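Local coordinates for glyoxalase family protein (PDB 1ZSW), which binds a zinc ion and belongs to the glyoxalase/bleomycin resistance/dioxygenase superfamily, though its reaction and substrate are not established, at residues 116-119 with 120-124; 260-263 with 264-268; 38-41 with 42-45. All blocks are in the same frame, centred on the assembly; numbering follows the deposited sequence.

Contact 1: 116-119 with 120-124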
loop_
_atom_site.group_PDB
_atom_site.type_symbol
_atom_site.label_atom_id
_atom_site.label_comp_id
_atom_site.label_asym_id
_atom_site.label_seq_id
_atom_site.Cartn_x
_atom_site.Cartn_y
_atom_site.Cartn_z
ATOM N N HIS A 116 14.465 18.014 -0.741
ATOM C CA HIS A 116 15.470 18.617 -1.614
ATOM C C HIS A 116 16.409 17.572 -2.180
ATOM O O HIS A 116 16.732 17.608 -3.371
ATOM C CB HIS A 116 16.224 19.734 -0.878
ATOM C CG HIS A 116 15.365 20.928 -0.592
ATOM N ND1 HIS A 116 15.050 21.862 -1.556
ATOM C CD2 HIS A 116 14.726 21.320 0.534
ATOM C CE1 HIS A 116 14.258 22.780 -1.033
ATOM N NE2 HIS A 116 14.049 22.479 0.235
ATOM N N TYR A 117 16.799 16.609 -1.333
ATOM C CA TYR A 117 17.561 15.461 -1.790
ATOM C C TYR A 117 16.842 14.729 -2.933
ATOM O O TYR A 117 17.412 14.421 -3.988
ATOM C CB TYR A 117 17.838 14.496 -0.614
ATOM C CG TYR A 117 18.401 13.194 -1.107
ATOM C CD1 TYR A 117 17.555 12.145 -1.493
ATOM C CD2 TYR A 117 19.779 13.009 -1.234
ATOM C CE1 TYR A 117 18.062 10.959 -1.988
ATOM C CE2 TYR A 117 20.300 11.827 -1.720
ATOM C CZ TYR A 117 19.443 10.792 -2.085
ATOM O OH TYR A 117 19.965 9.643 -2.602
ATOM N N TRP A 118 15.553 14.448 -2.720
ATOM C CA TRP A 118 14.740 13.776 -3.724
ATOM C C TRP A 118 14.512 14.523 -5.020
ATOM O O TRP A 118 14.564 13.943 -6.106
ATOM C CB TRP A 118 13.421 13.310 -3.075
ATOM C CG TRP A 118 13.700 12.042 -2.238
ATOM C CD1 TRP A 118 13.691 11.925 -0.893
ATOM C CD2 TRP A 118 13.999 10.762 -2.769
ATOM N NE1 TRP A 118 14.040 10.613 -0.534
ATOM C CE2 TRP A 118 14.211 9.893 -1.677
ATOM C CE3 TRP A 118 14.159 10.272 -4.075
ATOM C CZ2 TRP A 118 14.548 8.528 -1.854
ATOM C CZ3 TRP A 118 14.475 8.907 -4.261
ATOM C CH2 TRP A 118 14.698 8.076 -3.136
ATOM N N LYS A 119 14.293 15.837 -4.918
ATOM C CA LYS A 119 14.181 16.660 -6.112
ATOM C C LYS A 119 15.437 16.523 -6.972
ATOM O O LYS A 119 15.333 16.290 -8.174
ATOM C CB LYS A 119 13.918 18.135 -5.748
ATOM C CG LYS A 119 13.561 18.982 -6.971
ATOM C CD LYS A 119 12.512 20.022 -6.646
ATOM C CE LYS A 119 11.769 20.445 -7.917
ATOM N NZ LYS A 119 12.696 21.011 -8.943
ATOM N N GLU A 120 16.625 16.650 -6.374
ATOM C CA GLU A 120 17.854 16.482 -7.174
ATOM C C GLU A 120 17.974 15.079 -7.766
ATOM O O GLU A 120 18.322 14.916 -8.940
ATOM C CB GLU A 120 19.117 16.878 -6.398
ATOM C CG GLU A 120 20.449 16.444 -7.059
ATOM C CD GLU A 120 20.678 17.011 -8.461
ATOM O OE1 GLU A 120 20.311 18.182 -8.724
ATOM O OE2 GLU A 120 21.251 16.277 -9.299
ATOM N N ARG A 121 17.650 14.064 -6.965
ATOM C CA ARG A 121 17.721 12.688 -7.448
ATOM C C ARG A 121 16.776 12.417 -8.626
ATOM O O ARG A 121 17.126 11.729 -9.575
ATOM C CB ARG A 121 17.422 11.719 -6.290
ATOM C CG ARG A 121 17.711 10.252 -6.644
ATOM C CD ARG A 121 17.815 9.399 -5.371
ATOM N NE ARG A 121 18.120 8.006 -5.736
ATOM C CZ ARG A 121 19.347 7.536 -5.926
ATOM N NH1 ARG A 121 19.524 6.261 -6.260
ATOM N NH2 ARG A 121 20.402 8.353 -5.800
ATOM N N PHE A 122 15.567 12.972 -8.553
ATOM C CA PHE A 122 14.603 12.844 -9.623
ATOM C C PHE A 122 15.097 13.539 -10.900
ATOM O O PHE A 122 14.872 13.037 -12.010
ATOM C CB PHE A 122 13.243 13.416 -9.185
ATOM C CG PHE A 122 12.493 12.548 -8.179
ATOM C CD1 PHE A 122 11.478 13.092 -7.401
ATOM C CD2 PHE A 122 12.800 11.190 -8.027
ATOM C CE1 PHE A 122 10.753 12.314 -6.462
ATOM C CE2 PHE A 122 12.093 10.398 -7.096
ATOM C CZ PHE A 122 11.071 10.957 -6.320
ATOM N N GLU A 123 15.758 14.687 -10.737
ATOM C CA GLU A 123 16.351 15.393 -11.879
ATOM C C GLU A 123 17.386 14.474 -12.523
ATOM O O GLU A 123 17.342 14.202 -13.728
ATOM C CB GLU A 123 17.011 16.702 -11.427
ATOM C CG GLU A 123 16.040 17.796 -10.968
ATOM C CD GLU A 123 16.739 18.937 -10.237
ATOM O OE1 GLU A 123 17.989 18.988 -10.258
ATOM O OE2 GLU A 123 16.041 19.772 -9.627
ATOM N N LYS A 124 18.288 13.953 -11.693
ATOM C CA LYS A 124 19.354 13.068 -12.143
ATOM C C LYS A 124 18.839 11.839 -12.909
ATOM O O LYS A 124 19.396 11.439 -13.931
ATOM C CB LYS A 124 20.206 12.632 -10.948
ATOM C CG LYS A 124 21.229 11.533 -11.258
ATOM C CD LYS A 124 22.275 11.980 -12.286
ATOM C CE LYS A 124 23.238 13.005 -11.701
ATOM N NZ LYS A 124 23.764 12.554 -10.378
HETATM O O HOH W 1 13.336 19.826 -11.011
#
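Arg121 lays its aliphatic stem against two aromatic side chains of the preceding turn of helix 112-124, its CD 3.6 Å from CZ3 of Trp118 and 3.5 Å from OH of Tyr117. The chain is extended from CG to NE, with CG anti to the backbone N (chi1 -170°), and runs alongside both rings in the same direction. The guanidinium lies 8° from the Tyr117 ring plane and nearly perpendicular to the indole, whose CZ3 is at its edge; NE to Val51 O and NH1 to Asn50 O hold it. Trp118 NE1 donates to His176 O.

On the buried side, Phe122 follows Trp118 obliquely. CE3 of Trp118 comes within 3.7 Å of CE2 of Phe122, and the ring planes are 45° apart. One face of the Phe122 ring also covers Trp118 O, which accepts from Phe122 N at 2.8 Å. Leu141 and Leu153 of the adjoining strands pack against both rings. The helix follows strand 101-109 and lies on its sheet, consistent with the beta-alpha-beta-beta-beta unit of the glyoxalase family.

Toward solvent, Glu123 is modelled in two conformers. In this one OE2 makes a long salt bridge of 3.6 Å to Lys119 NZ and takes a bond from water 1, which accepts from NZ; both links are provisional. Glu131 gives the ammonium a second carboxylate. The helix thus divides its chemistry by face: aromatic carbon against the sheet, an arginine tying it to the end of helix 41-51, and a hydrated ion pair whose attraction is probably softened by water.

Contact 2: 260-263 with 264-268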
loop_
_atom_site.group_PDB
_atom_site.type_symbol
_atom_site.label_atom_id
_atom_site.label_comp_id
_atom_site.label_asym_id
_atom_site.label_seq_id
_atom_site.Cartn_x
_atom_site.Cartn_y
_atom_site.Cartn_z
ATOM N N TRP A 260 -13.368 -8.344 11.784
ATOM C CA TRP A 260 -13.621 -7.462 10.648
ATOM C C TRP A 260 -14.384 -8.148 9.533
ATOM O O TRP A 260 -15.196 -7.518 8.896
ATOM C CB TRP A 260 -12.316 -6.833 10.133
ATOM C CG TRP A 260 -11.750 -5.815 11.099
ATOM C CD1 TRP A 260 -10.581 -5.898 11.776
ATOM C CD2 TRP A 260 -12.386 -4.597 11.528
ATOM N NE1 TRP A 260 -10.421 -4.788 12.598
ATOM C CE2 TRP A 260 -11.518 -3.980 12.467
ATOM C CE3 TRP A 260 -13.611 -3.998 11.249
ATOM C CZ2 TRP A 260 -11.832 -2.759 13.097
ATOM C CZ3 TRP A 260 -13.924 -2.763 11.862
ATOM C CH2 TRP A 260 -13.031 -2.182 12.801
ATOM N N GLU A 261 -14.135 -9.440 9.330
ATOM C CA GLU A 261 -14.922 -10.177 8.358
ATOM C C GLU A 261 -16.390 -10.112 8.698
ATOM O O GLU A 261 -17.212 -9.838 7.847
ATOM C CB GLU A 261 -14.505 -11.624 8.224
ATOM C CG GLU A 261 -15.355 -12.265 7.143
ATOM C CD GLU A 261 -14.830 -13.587 6.684
ATOM O OE1 GLU A 261 -14.320 -14.358 7.522
ATOM O OE2 GLU A 261 -14.927 -13.827 5.464
ATOM N N GLU A 262 -16.707 -10.330 9.975
ATOM C CA GLU A 262 -18.085 -10.178 10.434
ATOM C C GLU A 262 -18.662 -8.773 10.218
ATOM O O GLU A 262 -19.780 -8.619 9.727
ATOM C CB GLU A 262 -18.160 -10.559 11.901
ATOM C CG GLU A 262 -19.540 -10.473 12.473
ATOM C CD GLU A 262 -20.455 -11.623 12.063
ATOM O OE1 GLU A 262 -20.026 -12.508 11.264
ATOM O OE2 GLU A 262 -21.617 -11.626 12.568
ATOM N N GLN A 263 -17.912 -7.731 10.564
ATOM C CA GLN A 263 -18.390 -6.371 10.318
ATOM C C GLN A 263 -18.692 -6.038 8.864
ATOM O O GLN A 263 -19.693 -5.381 8.544
ATOM C CB GLN A 263 -17.392 -5.346 10.900
ATOM C CG GLN A 263 -17.136 -5.543 12.388
ATOM C CD GLN A 263 -18.426 -5.469 13.207
ATOM O OE1 GLN A 263 -18.771 -6.399 13.941
ATOM N NE2 GLN A 263 -19.135 -4.366 13.081
ATOM N N VAL A 264 -17.815 -6.498 7.978
ATOM C CA VAL A 264 -17.957 -6.290 6.549
ATOM C C VAL A 264 -19.214 -6.973 6.019
ATOM O O VAL A 264 -19.983 -6.370 5.284
ATOM C CB VAL A 264 -16.687 -6.783 5.846
ATOM C CG1 VAL A 264 -16.882 -6.953 4.361
ATOM C CG2 VAL A 264 -15.546 -5.794 6.211
ATOM N N LYS A 265 -19.432 -8.199 6.456
ATOM C CA LYS A 265 -20.615 -8.970 6.047
ATOM C C LYS A 265 -21.909 -8.296 6.518
ATOM O O LYS A 265 -22.904 -8.230 5.786
ATOM C CB LYS A 265 -20.534 -10.379 6.633
ATOM C CG LYS A 265 -19.589 -11.318 5.918
ATOM C CD LYS A 265 -19.866 -12.766 6.335
ATOM C CE LYS A 265 -18.958 -13.700 5.580
ATOM N NZ LYS A 265 -18.993 -15.102 6.099
ATOM N N GLN A 266 -21.902 -7.777 7.744
ATOM C CA GLN A 266 -23.097 -7.118 8.295
ATOM C C GLN A 266 -23.481 -5.891 7.516
ATOM O O GLN A 266 -24.644 -5.519 7.487
ATOM C CB GLN A 266 -22.933 -6.749 9.781
ATOM C CG GLN A 266 -22.655 -7.936 10.714
ATOM C CD GLN A 266 -23.780 -8.979 10.801
ATOM O OE1 GLN A 266 -24.852 -8.842 10.198
ATOM N NE2 GLN A 266 -23.516 -10.046 11.570
ATOM N N ARG A 267 -22.511 -5.247 6.860
ATOM C CA ARG A 267 -22.809 -4.054 6.066
ATOM C C ARG A 267 -23.105 -4.403 4.586
ATOM O O ARG A 267 -23.322 -3.524 3.743
ATOM C CB ARG A 267 -21.671 -3.023 6.190
ATOM C CG ARG A 267 -21.097 -2.794 7.622
ATOM C CD ARG A 267 -22.092 -2.267 8.621
ATOM N NE ARG A 267 -21.478 -1.569 9.755
ATOM C CZ ARG A 267 -20.785 -2.154 10.734
ATOM N NH1 ARG A 267 -20.551 -3.464 10.723
ATOM N NH2 ARG A 267 -20.314 -1.416 11.735
ATOM N N GLY A 268 -23.157 -5.696 4.289
ATOM C CA GLY A 268 -23.711 -6.178 3.007
ATOM C C GLY A 268 -22.649 -6.267 1.940
ATOM O O GLY A 268 -22.927 -6.585 0.763
HETATM O O HOH W 2 -16.485 -15.673 4.445
#
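Val264 opens the last turn of helix 254-266, which ends in a Schellman motif at Gly268. Its N bonds to Trp260 O, and its CG2, anti to the carbonyl carbon, sits 3.2 Å from that same oxygen. The isopropyl group is buried against Phe285 of strand 280-286 and Phe269, about 10 Å from the side chain of the zinc ligand Glu294.

Lys265 repeats the i to i+4 backbone bond with Glu261 O and runs beside the Glu261 side chain in the same direction. Their charged ends, OE2 of Glu261 and NZ of Lys265, are 4.3 Å apart, beyond a salt bridge. Water 2 spans them, donating to OE2 and accepting from NZ, while Ser271 OG also bonds to OE2.

Gln266 sends N to Glu262 O and, bent at chi2, swings its amide back over the preceding turn. NE2 donates to Glu262 OE2 at 2.7 Å. The N-H...O angle of 131° shows a bent bond, and the donor lies 58° out of the carboxylate plane, coming from above it.

Arg267, just past Gln266, still sends N to Gln263 O at 3.3 Å. Its side chain is modelled in two conformers; in this one it curls back to the same acceptor, bringing CG within 3.1 Å, and packs on Ile201 of helix 191-201. A weak bond from NH1 to Gln263 O is doubtful, since it rests on this copy alone.

Gly268 adopts positive phi (90°), a conformation that favours glycine, and its N bonds back to Lys265 O at 3.0 Å.

Contact 3: 38-41 with 42-45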
loop_
_atom_site.group_PDB
_atom_site.type_symbol
_atom_site.label_atom_id
_atom_site.label_comp_id
_atom_site.label_asym_id
_atom_site.label_seq_id
_atom_site.Cartn_x
_atom_site.Cartn_y
_atom_site.Cartn_z
ATOM N N THR A 38 2.385 -3.777 -13.145
ATOM C CA THR A 38 3.491 -3.311 -14.015
ATOM C C THR A 38 3.524 -4.151 -15.283
ATOM O O THR A 38 3.156 -5.319 -15.277
ATOM C CB THR A 38 4.878 -3.344 -13.312
ATOM O OG1 THR A 38 5.868 -2.743 -14.159
ATOM C CG2 THR A 38 5.331 -4.753 -12.989
ATOM N N LYS A 39 3.973 -3.531 -16.382
ATOM C CA LYS A 39 4.132 -4.272 -17.628
ATOM C C LYS A 39 5.511 -4.927 -17.728
ATOM O O LYS A 39 5.699 -5.887 -18.510
ATOM C CB LYS A 39 3.965 -3.286 -18.801
ATOM C CG LYS A 39 3.734 -3.983 -20.121
ATOM C CD LYS A 39 3.516 -2.963 -21.233
ATOM C CE LYS A 39 3.463 -3.656 -22.600
ATOM N NZ LYS A 39 2.248 -4.495 -22.839
ATOM N N ASN A 40 6.491 -4.421 -16.970
ATOM C CA ASN A 40 7.894 -4.805 -17.181
ATOM C C ASN A 40 8.651 -4.852 -15.873
ATOM O O ASN A 40 8.950 -3.828 -15.314
ATOM C CB ASN A 40 8.563 -3.819 -18.137
ATOM C CG ASN A 40 9.963 -4.267 -18.568
ATOM O OD1 ASN A 40 10.923 -4.198 -17.809
ATOM N ND2 ASN A 40 10.064 -4.744 -19.800
ATOM N N ALA A 41 8.946 -6.057 -15.387
ATOM C CA ALA A 41 9.634 -6.234 -14.113
ATOM C C ALA A 41 11.034 -5.642 -14.092
ATOM O O ALA A 41 11.431 -5.099 -13.072
ATOM C CB ALA A 41 9.668 -7.723 -13.699
ATOM N N ASN A 42 11.784 -5.755 -15.189
ATOM C CA ASN A 42 13.135 -5.162 -15.226
ATOM C C ASN A 42 13.114 -3.657 -14.949
ATOM O O ASN A 42 13.883 -3.165 -14.127
ATOM C CB ASN A 42 13.845 -5.444 -16.562
ATOM C CG ASN A 42 14.139 -6.931 -16.779
ATOM O OD1 ASN A 42 14.176 -7.708 -15.843
ATOM N ND2 ASN A 42 14.331 -7.319 -18.033
ATOM N N GLU A 43 12.201 -2.938 -15.597
ATOM C CA GLU A 43 12.104 -1.482 -15.436
ATOM C C GLU A 43 11.506 -1.130 -14.068
ATOM O O GLU A 43 11.887 -0.140 -13.441
ATOM C CB GLU A 43 11.282 -0.879 -16.578
ATOM C CG GLU A 43 11.963 -1.038 -17.943
ATOM C CD GLU A 43 11.028 -0.819 -19.116
ATOM O OE1 GLU A 43 9.795 -0.759 -18.916
ATOM O OE2 GLU A 43 11.534 -0.723 -20.260
ATOM N N ASN A 44 10.586 -1.978 -13.608
ATOM C CA ASN A 44 9.950 -1.780 -12.310
ATOM C C ASN A 44 10.960 -1.942 -11.185
ATOM O O ASN A 44 11.076 -1.094 -10.309
ATOM C CB ASN A 44 8.766 -2.758 -12.167
ATOM C CG ASN A 44 8.040 -2.585 -10.849
ATOM O OD1 ASN A 44 7.276 -1.631 -10.661
ATOM N ND2 ASN A 44 8.272 -3.503 -9.937
ATOM N N ASN A 45 11.758 -3.010 -11.271
ATOM C CA ASN A 45 12.836 -3.248 -10.330
ATOM C C ASN A 45 13.848 -2.100 -10.317
ATOM O O ASN A 45 14.234 -1.652 -9.255
ATOM C CB ASN A 45 13.516 -4.587 -10.665
ATOM C CG ASN A 45 14.693 -4.922 -9.737
ATOM O OD1 ASN A 45 15.852 -4.926 -10.180
ATOM N ND2 ASN A 45 14.407 -5.204 -8.470
HETATM O O HOH W 3 13.461 -5.091 -20.106
#
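Asn40 caps helix 41-51 through its side-chain oxygen: OD1 accepts from Glu43 N at 2.8 Å, with an N-H...O angle of 158° and the donor in the carbonyl plane of the amide. The main chain of the same residue adds a second grip, Asn40 O taking Asn44 N at 3.0 Å, and Ala41 O then receives Asn45 N at 2.8 Å. With CG anti to the backbone N (chi1 -172°), the Asn40 amide lies over the first turn, where its OD1 can meet an amide hydrogen that has no helical carbonyl before it. Just before the cap, Asn40 N makes a weak bond to Thr38 OG1.

Around the cap, in the given one of its two conformers, the Glu43 carboxylate stacks on the Asn40 amide with planes 28° apart, a provisional arrangement. Water 3 accepts from Asn42 ND2 at 3.2 Å and, weakly, from Asn40 ND2, while Asn42 OD1 is engaged by Glu336 N. Deeper in, Thr38 OG1 rests 3.5 Å from Asn44 CB, its hydroxyl being hydrogen-bonded to Glu147.

Thr38 ends strand 31-38, paired through its backbone with Phe87 of strand 83-88 and with Ile89 just beyond it. A strand leading straight into a helix is consistent with the beta-alpha-beta-beta-beta unit of the glyoxalase family. Ala41 and Asn44 lean on Leu71, so the helix's first turn packs on the sheet holding strands 31-38, 83-88 and 69-74.

From the N terminus, contact 3 comes first, where strand 31-38 turns into helix 41-51; contact 1 follows on helix 112-124 and contact 2 at the end of helix 254-266. Each joins adjacent segments, so none closes a long loop, and the three run in series without nesting or crossing. Contacts 3 and 1 both belong to the N-terminal half of the chain and have centres 22 Å apart, linked by the C-terminal end of helix 41-51, which meets helix 112-124. Contact 2 belongs to the C-terminal half, across the chain's centre from both, 45 Å from contact 1 between centres. Contacts 2 and 3 border the eight-stranded sheet, contact 1 the other sheet.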